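Local coordinates for glycoside hydrolase family protein (Novosphingobium sp. PP1Y, PDB 6Q2F), which probably hydrolyses terminal alpha-L-rhamnosyl residues from rhamnosylated glycosides, as an alpha-L-rhamnosidase, at residues M650-F655 with M1118-A1123; R1101-Q1106 with A1123-R1128. All blocks are in the same frame, centred on the assembly; numbering follows the deposited sequence.

Contact 1: M650-F655 with M1118-A1123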
HETATM    1  N   MSE A 650       6.981  16.782  -5.059  1.00 46.45           N
HETATM    2  CA  MSE A 650       7.101  18.205  -5.357  1.00 54.55           C
HETATM    3  C   MSE A 650       7.429  19.039  -4.114  1.00 56.65           C
HETATM    4  O   MSE A 650       6.807  20.066  -3.844  1.00 53.59           O
HETATM    5  CB  MSE A 650       5.821  18.702  -6.029  1.00 71.81           C
HETATM    6  CG  MSE A 650       5.618  18.102  -7.410  1.00 92.95           C
HETATM    7 SE   MSE A 650       4.056  18.774  -8.338  1.00120.94          SE
HETATM    8  CE  MSE A 650       2.616  17.827  -7.432  1.00126.44           C
ATOM      9  N   ALA A 651       8.420  18.573  -3.360  1.00 53.14           N
ATOM     10  CA  ALA A 651       8.928  19.280  -2.183  1.00 49.12           C
ATOM     11  C   ALA A 651      10.446  19.159  -2.167  1.00 42.34           C
ATOM     12  O   ALA A 651      11.029  18.488  -1.309  1.00 45.06           O
ATOM     13  CB  ALA A 651       8.298  18.727  -0.901  1.00 40.90           C
ATOM     14  N   PRO A 652      11.122  19.817  -3.109  1.00 37.80           N
ATOM     15  CA  PRO A 652      12.568  19.598  -3.309  1.00 38.36           C
ATOM     16  C   PRO A 652      13.400  19.924  -2.076  1.00 34.55           C
ATOM     17  O   PRO A 652      13.454  21.069  -1.626  1.00 30.85           O
ATOM     18  CB  PRO A 652      12.906  20.543  -4.466  1.00 38.74           C
ATOM     19  CG  PRO A 652      11.599  20.938  -5.052  1.00 45.55           C
ATOM     20  CD  PRO A 652      10.595  20.885  -3.968  1.00 37.39           C
ATOM     21  N   TRP A 653      14.082  18.903  -1.552  1.00 36.88           N
ATOM     22  CA  TRP A 653      15.010  19.043  -0.425  1.00 33.20           C
ATOM     23  C   TRP A 653      14.402  19.825   0.737  1.00 36.81           C
ATOM     24  O   TRP A 653      15.112  20.440   1.536  1.00 39.98           O
ATOM     25  CB  TRP A 653      16.334  19.666  -0.881  1.00 31.73           C
ATOM     26  CG  TRP A 653      17.136  18.681  -1.710  1.00 30.03           C
ATOM     27  CD1 TRP A 653      18.026  17.756  -1.239  1.00 25.83           C
ATOM     28  CD2 TRP A 653      17.080  18.495  -3.136  1.00 26.17           C
ATOM     29  NE1 TRP A 653      18.534  17.021  -2.282  1.00 33.13           N
ATOM     30  CE2 TRP A 653      17.969  17.450  -3.454  1.00 31.59           C
ATOM     31  CE3 TRP A 653      16.377  19.122  -4.171  1.00 32.66           C
ATOM     32  CZ2 TRP A 653      18.163  17.003  -4.766  1.00 30.62           C
ATOM     33  CZ3 TRP A 653      16.563  18.670  -5.475  1.00 31.67           C
ATOM     34  CH2 TRP A 653      17.448  17.621  -5.759  1.00 32.25           C
ATOM     35  N   ALA A 654      13.079  19.757   0.888  1.00 31.98           N
ATOM     36  CA  ALA A 654      12.380  20.547   1.896  1.00 42.17           C
ATOM     37  C   ALA A 654      12.149  19.783   3.205  1.00 41.00           C
ATOM     38  O   ALA A 654      11.117  19.967   3.860  1.00 46.08           O
ATOM     39  CB  ALA A 654      11.067  21.070   1.316  1.00 41.38           C
ATOM     40  N   PHE A 655      13.095  18.955   3.628  1.00 30.99           N
ATOM     41  CA  PHE A 655      12.897  18.180   4.846  1.00 30.19           C
ATOM     42  C   PHE A 655      14.183  18.068   5.643  1.00 31.58           C
ATOM     43  O   PHE A 655      15.239  17.732   5.107  1.00 29.39           O
ATOM     44  CB  PHE A 655      12.378  16.744   4.538  1.00 29.78           C
ATOM     45  CG  PHE A 655      11.130  16.704   3.722  1.00 36.44           C
ATOM     46  CD1 PHE A 655      11.198  16.691   2.330  1.00 35.35           C
ATOM     47  CD2 PHE A 655       9.885  16.652   4.342  1.00 30.06           C
ATOM     48  CE1 PHE A 655      10.027  16.625   1.560  1.00 38.27           C
ATOM     49  CE2 PHE A 655       8.707  16.586   3.589  1.00 34.16           C
ATOM     50  CZ  PHE A 655       8.774  16.569   2.198  1.00 35.83           C
HETATM   51  N   MSE A1118      16.096  19.339 -12.575  1.00 58.47           N
HETATM   52  CA  MSE A1118      15.047  20.263 -12.994  1.00 62.35           C
HETATM   53  C   MSE A1118      14.997  21.408 -11.980  1.00 57.08           C
HETATM   54  O   MSE A1118      15.584  21.310 -10.901  1.00 45.30           O
HETATM   55  CB  MSE A1118      13.687  19.548 -13.112  1.00 84.98           C
HETATM   56  CG  MSE A1118      13.551  18.561 -14.284  1.00106.04           C
HETATM   57 SE   MSE A1118      13.942  19.244 -16.084  1.00127.50          SE
HETATM   58  CE  MSE A1118      12.651  20.693 -16.228  1.00128.14           C
ATOM     59  N   PRO A1119      14.344  22.518 -12.316  1.00 63.29           N
ATOM     60  CA  PRO A1119      14.300  23.634 -11.366  1.00 62.34           C
ATOM     61  C   PRO A1119      13.448  23.288 -10.155  1.00 54.45           C
ATOM     62  O   PRO A1119      12.509  22.493 -10.228  1.00 56.91           O
ATOM     63  CB  PRO A1119      13.701  24.788 -12.181  1.00 64.98           C
ATOM     64  CG  PRO A1119      12.984  24.124 -13.314  1.00 69.56           C
ATOM     65  CD  PRO A1119      13.749  22.873 -13.618  1.00 64.64           C
ATOM     66  N   THR A1120      13.814  23.870  -9.017  1.00 47.96           N
ATOM     67  CA  THR A1120      13.187  23.531  -7.747  1.00 45.32           C
ATOM     68  C   THR A1120      12.372  24.677  -7.171  1.00 50.01           C
ATOM     69  O   THR A1120      11.200  24.496  -6.833  1.00 61.23           O
ATOM     70  CB  THR A1120      14.254  23.085  -6.729  1.00 39.87           C
ATOM     71  OG1 THR A1120      15.144  24.173  -6.464  1.00 44.03           O
ATOM     72  CG2 THR A1120      15.066  21.899  -7.263  1.00 35.22           C
ATOM     73  N   TYR A1121      12.955  25.863  -7.054  1.00 45.25           N
ATOM     74  CA  TYR A1121      12.258  26.990  -6.458  1.00 42.66           C
ATOM     75  C   TYR A1121      12.351  28.212  -7.349  1.00 49.60           C
ATOM     76  O   TYR A1121      13.326  28.400  -8.076  1.00 54.57           O
ATOM     77  CB  TYR A1121      12.818  27.323  -5.066  1.00 43.25           C
ATOM     78  CG  TYR A1121      12.582  26.211  -4.086  1.00 40.53           C
ATOM     79  CD1 TYR A1121      11.404  26.144  -3.362  1.00 38.71           C
ATOM     80  CD2 TYR A1121      13.524  25.204  -3.906  1.00 38.07           C
ATOM     81  CE1 TYR A1121      11.175  25.112  -2.475  1.00 43.75           C
ATOM     82  CE2 TYR A1121      13.304  24.172  -3.027  1.00 40.79           C
ATOM     83  CZ  TYR A1121      12.125  24.131  -2.311  1.00 42.48           C
ATOM     84  OH  TYR A1121      11.896  23.100  -1.429  1.00 37.35           O
ATOM     85  N   ARG A1122      11.311  29.033  -7.283  1.00 55.95           N
ATOM     86  CA  ARG A1122      11.337  30.360  -7.872  1.00 54.08           C
ATOM     87  C   ARG A1122      12.095  31.313  -6.958  1.00 57.11           C
ATOM     88  O   ARG A1122      12.196  31.094  -5.750  1.00 58.93           O
ATOM     89  CB  ARG A1122       9.914  30.875  -8.094  1.00 53.27           C
ATOM     90  CG  ARG A1122       8.990  29.892  -8.778  1.00 63.22           C
ATOM     91  CD  ARG A1122       7.565  30.035  -8.252  1.00 69.54           C
ATOM     92  NE  ARG A1122       7.183  31.439  -8.127  1.00 78.04           N
ATOM     93  CZ  ARG A1122       6.794  32.200  -9.147  1.00 87.05           C
ATOM     94  NH1 ARG A1122       6.728  31.689 -10.372  1.00 92.51           N
ATOM     95  NH2 ARG A1122       6.468  33.472  -8.944  1.00 87.32           N
ATOM     96  N   ALA A1123      12.633  32.380  -7.546  1.00 52.41           N
ATOM     97  CA  ALA A1123      13.298  33.392  -6.738  1.00 53.39           C
ATOM     98  C   ALA A1123      12.352  34.011  -5.718  1.00 55.10           C
ATOM     99  O   ALA A1123      12.818  34.562  -4.718  1.00 51.36           O
ATOM    100  CB  ALA A1123      13.900  34.473  -7.644  1.00 57.65           C
TER
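Tyr-1121 reaches Pro-652 because its CG stands anti to the carbonyl carbon (chi1 -65°) and the ring is turned across the side chain (chi2 -87°). In Thr-1120 CG2 also lies anti to the carbonyl carbon, which puts the methyl rather than OG1 against Pro-652 and Trp-653. The phenol gives one hydrogen bond, from Tyr-1121 OH to Pro-652 O at 2.6 Å. The acceptor lies in the plane of the tyrosine ring, at its edge, and the hydroxyl is tilted 22° from the carbonyl plane of Pro-652. Tyr-1121 OH also touches Ala-654 CB, at 3.5 Å. The Pro-652 ring and the Thr-1120 side chain run alongside each other, pointing opposite ways, with Pro-652 CB 3.7 Å from Thr-1120 CB. Thr-1120 CG2 meets the edge of the indole at Trp-653 CZ3, 4.0 Å away. Pro-652 and Trp-653 are the central residues of a type II beta turn, Ala-651 to Ala-654. Trp-653 also stacks on Tyr-700 and meets Trp-1098 edge-to-face. The turn lies between strand 642-649 and helix 657-670. Segment 1118-1123 belongs to the loop between strands 1115-1116 and 1131-1140, and helix 1099-1105 packs against Thr-1120 and Tyr-1121.

Contact 2: R1101-Q1106 with A1123-R1128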
ATOM      1  N   ARG A1101      19.795  27.840  -0.215  1.00 34.36           N
ATOM      2  CA  ARG A1101      20.821  27.981  -1.250  1.00 39.72           C
ATOM      3  C   ARG A1101      20.256  27.719  -2.639  1.00 42.05           C
ATOM      4  O   ARG A1101      20.770  28.255  -3.627  1.00 39.65           O
ATOM      5  CB  ARG A1101      21.986  27.027  -0.976  1.00 37.78           C
ATOM      6  CG  ARG A1101      23.201  27.277  -1.854  1.00 40.47           C
ATOM      7  CD  ARG A1101      23.721  28.718  -1.637  1.00 40.84           C
ATOM      8  NE  ARG A1101      23.331  29.629  -2.706  1.00 34.75           N
ATOM      9  CZ  ARG A1101      23.759  30.885  -2.819  1.00 42.42           C
ATOM     10  NH1 ARG A1101      24.598  31.385  -1.930  1.00 41.83           N
ATOM     11  NH2 ARG A1101      23.356  31.639  -3.832  1.00 36.88           N
ATOM     12  N   LEU A1102      19.227  26.876  -2.733  1.00 38.43           N
ATOM     13  CA  LEU A1102      18.533  26.689  -3.999  1.00 32.06           C
ATOM     14  C   LEU A1102      17.807  27.965  -4.395  1.00 39.61           C
ATOM     15  O   LEU A1102      17.911  28.423  -5.536  1.00 48.70           O
ATOM     16  CB  LEU A1102      17.547  25.521  -3.895  1.00 31.01           C
ATOM     17  CG  LEU A1102      18.100  24.094  -3.855  1.00 35.19           C
ATOM     18  CD1 LEU A1102      17.006  23.124  -3.438  1.00 28.97           C
ATOM     19  CD2 LEU A1102      18.642  23.712  -5.238  1.00 37.26           C
ATOM     20  N   ILE A1103      17.057  28.549  -3.458  1.00 44.93           N
ATOM     21  CA  ILE A1103      16.427  29.834  -3.731  1.00 45.86           C
ATOM     22  C   ILE A1103      17.480  30.885  -4.052  1.00 44.47           C
ATOM     23  O   ILE A1103      17.345  31.644  -5.019  1.00 48.40           O
ATOM     24  CB  ILE A1103      15.546  30.245  -2.544  1.00 42.81           C
ATOM     25  CG1 ILE A1103      14.428  29.213  -2.379  1.00 40.23           C
ATOM     26  CG2 ILE A1103      15.023  31.661  -2.763  1.00 39.88           C
ATOM     27  CD1 ILE A1103      13.690  29.326  -1.068  1.00 46.56           C
ATOM     28  N   GLY A1104      18.562  30.919  -3.274  1.00 44.70           N
ATOM     29  CA  GLY A1104      19.609  31.897  -3.516  1.00 43.20           C
ATOM     30  C   GLY A1104      20.186  31.812  -4.912  1.00 46.96           C
ATOM     31  O   GLY A1104      20.625  32.819  -5.468  1.00 45.61           O
ATOM     32  N   ASP A1105      20.172  30.618  -5.511  1.00 50.91           N
ATOM     33  CA  ASP A1105      20.734  30.442  -6.846  1.00 50.06           C
ATOM     34  C   ASP A1105      19.809  30.938  -7.942  1.00 51.69           C
ATOM     35  O   ASP A1105      20.252  31.085  -9.086  1.00 56.13           O
ATOM     36  CB  ASP A1105      21.086  28.979  -7.090  1.00 50.88           C
ATOM     37  CG  ASP A1105      22.460  28.621  -6.566  1.00 48.97           C
ATOM     38  OD1 ASP A1105      23.076  29.462  -5.884  1.00 52.64           O
ATOM     39  OD2 ASP A1105      22.916  27.490  -6.828  1.00 55.59           O
ATOM     40  N   GLN A1106      18.544  31.196  -7.628  1.00 53.20           N
ATOM     41  CA  GLN A1106      17.614  31.782  -8.580  1.00 52.59           C
ATOM     42  C   GLN A1106      17.668  33.300  -8.607  1.00 55.29           C
ATOM     43  O   GLN A1106      17.011  33.910  -9.458  1.00 63.40           O
ATOM     44  CB  GLN A1106      16.183  31.343  -8.258  1.00 57.87           C
ATOM     45  CG  GLN A1106      15.958  29.881  -8.459  1.00 57.29           C
ATOM     46  CD  GLN A1106      16.147  29.478  -9.900  1.00 68.55           C
ATOM     47  OE1 GLN A1106      16.990  28.638 -10.209  1.00 71.05           O
ATOM     48  NE2 GLN A1106      15.365  30.079 -10.799  1.00 70.85           N
ATOM     49  N   ALA A1123      12.633  32.380  -7.546  1.00 52.41           N
ATOM     50  CA  ALA A1123      13.298  33.392  -6.738  1.00 53.39           C
ATOM     51  C   ALA A1123      12.352  34.011  -5.718  1.00 55.10           C
ATOM     52  O   ALA A1123      12.818  34.562  -4.718  1.00 51.36           O
ATOM     53  CB  ALA A1123      13.900  34.473  -7.644  1.00 57.65           C
ATOM     54  N   ASP A1124      11.037  33.917  -5.962  1.00 64.56           N
ATOM     55  CA  ASP A1124      10.029  34.353  -4.995  1.00 67.17           C
ATOM     56  C   ASP A1124      10.147  33.614  -3.673  1.00 56.86           C
ATOM     57  O   ASP A1124       9.836  34.181  -2.618  1.00 57.41           O
ATOM     58  CB  ASP A1124       8.615  34.087  -5.515  1.00 77.12           C
ATOM     59  CG  ASP A1124       8.353  34.692  -6.846  1.00 88.45           C
ATOM     60  OD1 ASP A1124       9.223  34.587  -7.740  1.00 99.36           O
ATOM     61  OD2 ASP A1124       7.246  35.246  -6.996  1.00 89.99           O
ATOM     62  N   ALA A1125      10.534  32.334  -3.728  1.00 53.42           N
ATOM     63  CA  ALA A1125      10.171  31.361  -2.711  1.00 48.14           C
ATOM     64  C   ALA A1125      10.566  31.860  -1.327  1.00 49.57           C
ATOM     65  O   ALA A1125      11.648  32.444  -1.168  1.00 46.22           O
ATOM     66  CB  ALA A1125      10.824  30.009  -2.994  1.00 42.26           C
ATOM     67  N   PRO A1126       9.704  31.701  -0.331  1.00 47.47           N
ATOM     68  CA  PRO A1126      10.057  32.132   1.024  1.00 50.56           C
ATOM     69  C   PRO A1126      11.150  31.239   1.594  1.00 45.00           C
ATOM     70  O   PRO A1126      11.124  30.015   1.431  1.00 44.30           O
ATOM     71  CB  PRO A1126       8.739  31.973   1.788  1.00 50.43           C
ATOM     72  CG  PRO A1126       8.031  30.877   1.055  1.00 47.65           C
ATOM     73  CD  PRO A1126       8.383  31.059  -0.396  1.00 48.48           C
ATOM     74  N   LEU A1127      12.130  31.862   2.248  1.00 39.33           N
ATOM     75  CA  LEU A1127      13.212  31.097   2.855  1.00 46.09           C
ATOM     76  C   LEU A1127      12.733  30.350   4.100  1.00 40.69           C
ATOM     77  O   LEU A1127      11.730  30.701   4.718  1.00 44.51           O
ATOM     78  CB  LEU A1127      14.376  32.009   3.230  1.00 48.92           C
ATOM     79  CG  LEU A1127      15.047  32.756   2.088  1.00 51.86           C
ATOM     80  CD1 LEU A1127      16.191  33.614   2.640  1.00 47.31           C
ATOM     81  CD2 LEU A1127      15.552  31.773   1.056  1.00 50.02           C
ATOM     82  N   ARG A1128      13.473  29.280   4.457  1.00 37.45           N
ATOM     83  CA  ARG A1128      13.195  28.619   5.725  1.00 38.09           C
ATOM     84  C   ARG A1128      14.023  29.263   6.836  1.00 41.99           C
ATOM     85  O   ARG A1128      15.154  29.691   6.595  1.00 44.55           O
ATOM     86  CB  ARG A1128      13.520  27.124   5.644  1.00 40.01           C
ATOM     87  CG  ARG A1128      12.535  26.310   4.798  1.00 42.45           C
ATOM     88  CD  ARG A1128      13.003  24.886   4.569  1.00 40.59           C
ATOM     89  NE  ARG A1128      13.313  24.204   5.821  1.00 42.10           N
ATOM     90  CZ  ARG A1128      12.667  23.139   6.297  1.00 48.08           C
ATOM     91  NH1 ARG A1128      11.651  22.598   5.624  1.00 45.64           N
ATOM     92  NH2 ARG A1128      13.055  22.605   7.451  1.00 41.00           N
TER
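Ile-1103, on helix 1099-1105, and Gln-1106 face an irregular segment, 1123-1128, which comes nearest at Gln-1106 and Ala-1123, with 5.0 Å between Gln-1106 CA and Ala-1123 CA. Ile-1103 carries most of the packing. Its CG1 is anti to the carbonyl carbon (chi1 -63°) and the chain then extends (chi2 167°), which carries CD1 out from the helix to the other segment. There Ile-1103 CD1 lies 3.5 Å from Ala-1125 CB and 3.7 Å from Leu-1127 CD2. It also touches the backbone at Pro-1126 O. Ile-1103 CG2 meets Leu-1127 CD2 at 3.9 Å and lies near Ala-1125 O. The two branched side chains are set at a slant to each other, and one methyl of Leu-1127, CD2, does the touching. With an alanine here, the CG1, CG2 and CD1 contacts go; Ala-1125 CB would probably lose its apolar partner, Leu-1127 CD2 most of its own, and a gap would open beside the helix.

The second patch is smaller and more exposed. Ala-1123 CB rests 3.6 Å from Gln-1106 O and 3.9 Å from Gln-1106 CB. The rest of the Gln-1106 side chain bends away at chi2 (-63°).

On the helix itself, Arg-1101 NH2 forms a salt bridge with Asp-1105 OD1 at 3.0 Å, and the hydrogen bonds in this pair are weak. Asp-1105 OD2 also accepts a hydrogen bond from Thr-1114 N. Arg-1128 makes salt bridges with Asp-659 and Asp-1056.

The two segments are therefore joined by apolar and van der Waals packing, with a buried isoleucine at its centre. Shape and the exclusion of water from Ile-1103 probably hold them together, while the charged groups pair within the helix or with residues outside the two segments, not across the contact.

The centres of contacts 1 and 2 lie about 9 Å apart, on the same side of the chain's centre. Both use the loop between strands 1115-1116 and 1131-1140, and they share Ala-1123. Along the chain the order is 650-655, 1101-1106, 1118-1123 and 1123-1128, so the segments alternate. Contact 1 spans 462 intervening residues and joins the rhamnosidase region to the galactose-binding-like region; contact 2 is local to the latter. They touch directly where Tyr-1121 CB packs 3.7 Å from Ile-1103 CG1. The loop thus lies against its own helix, 1099-1105, at one place and against the turn after strand 642-649 at another, linking the two regions.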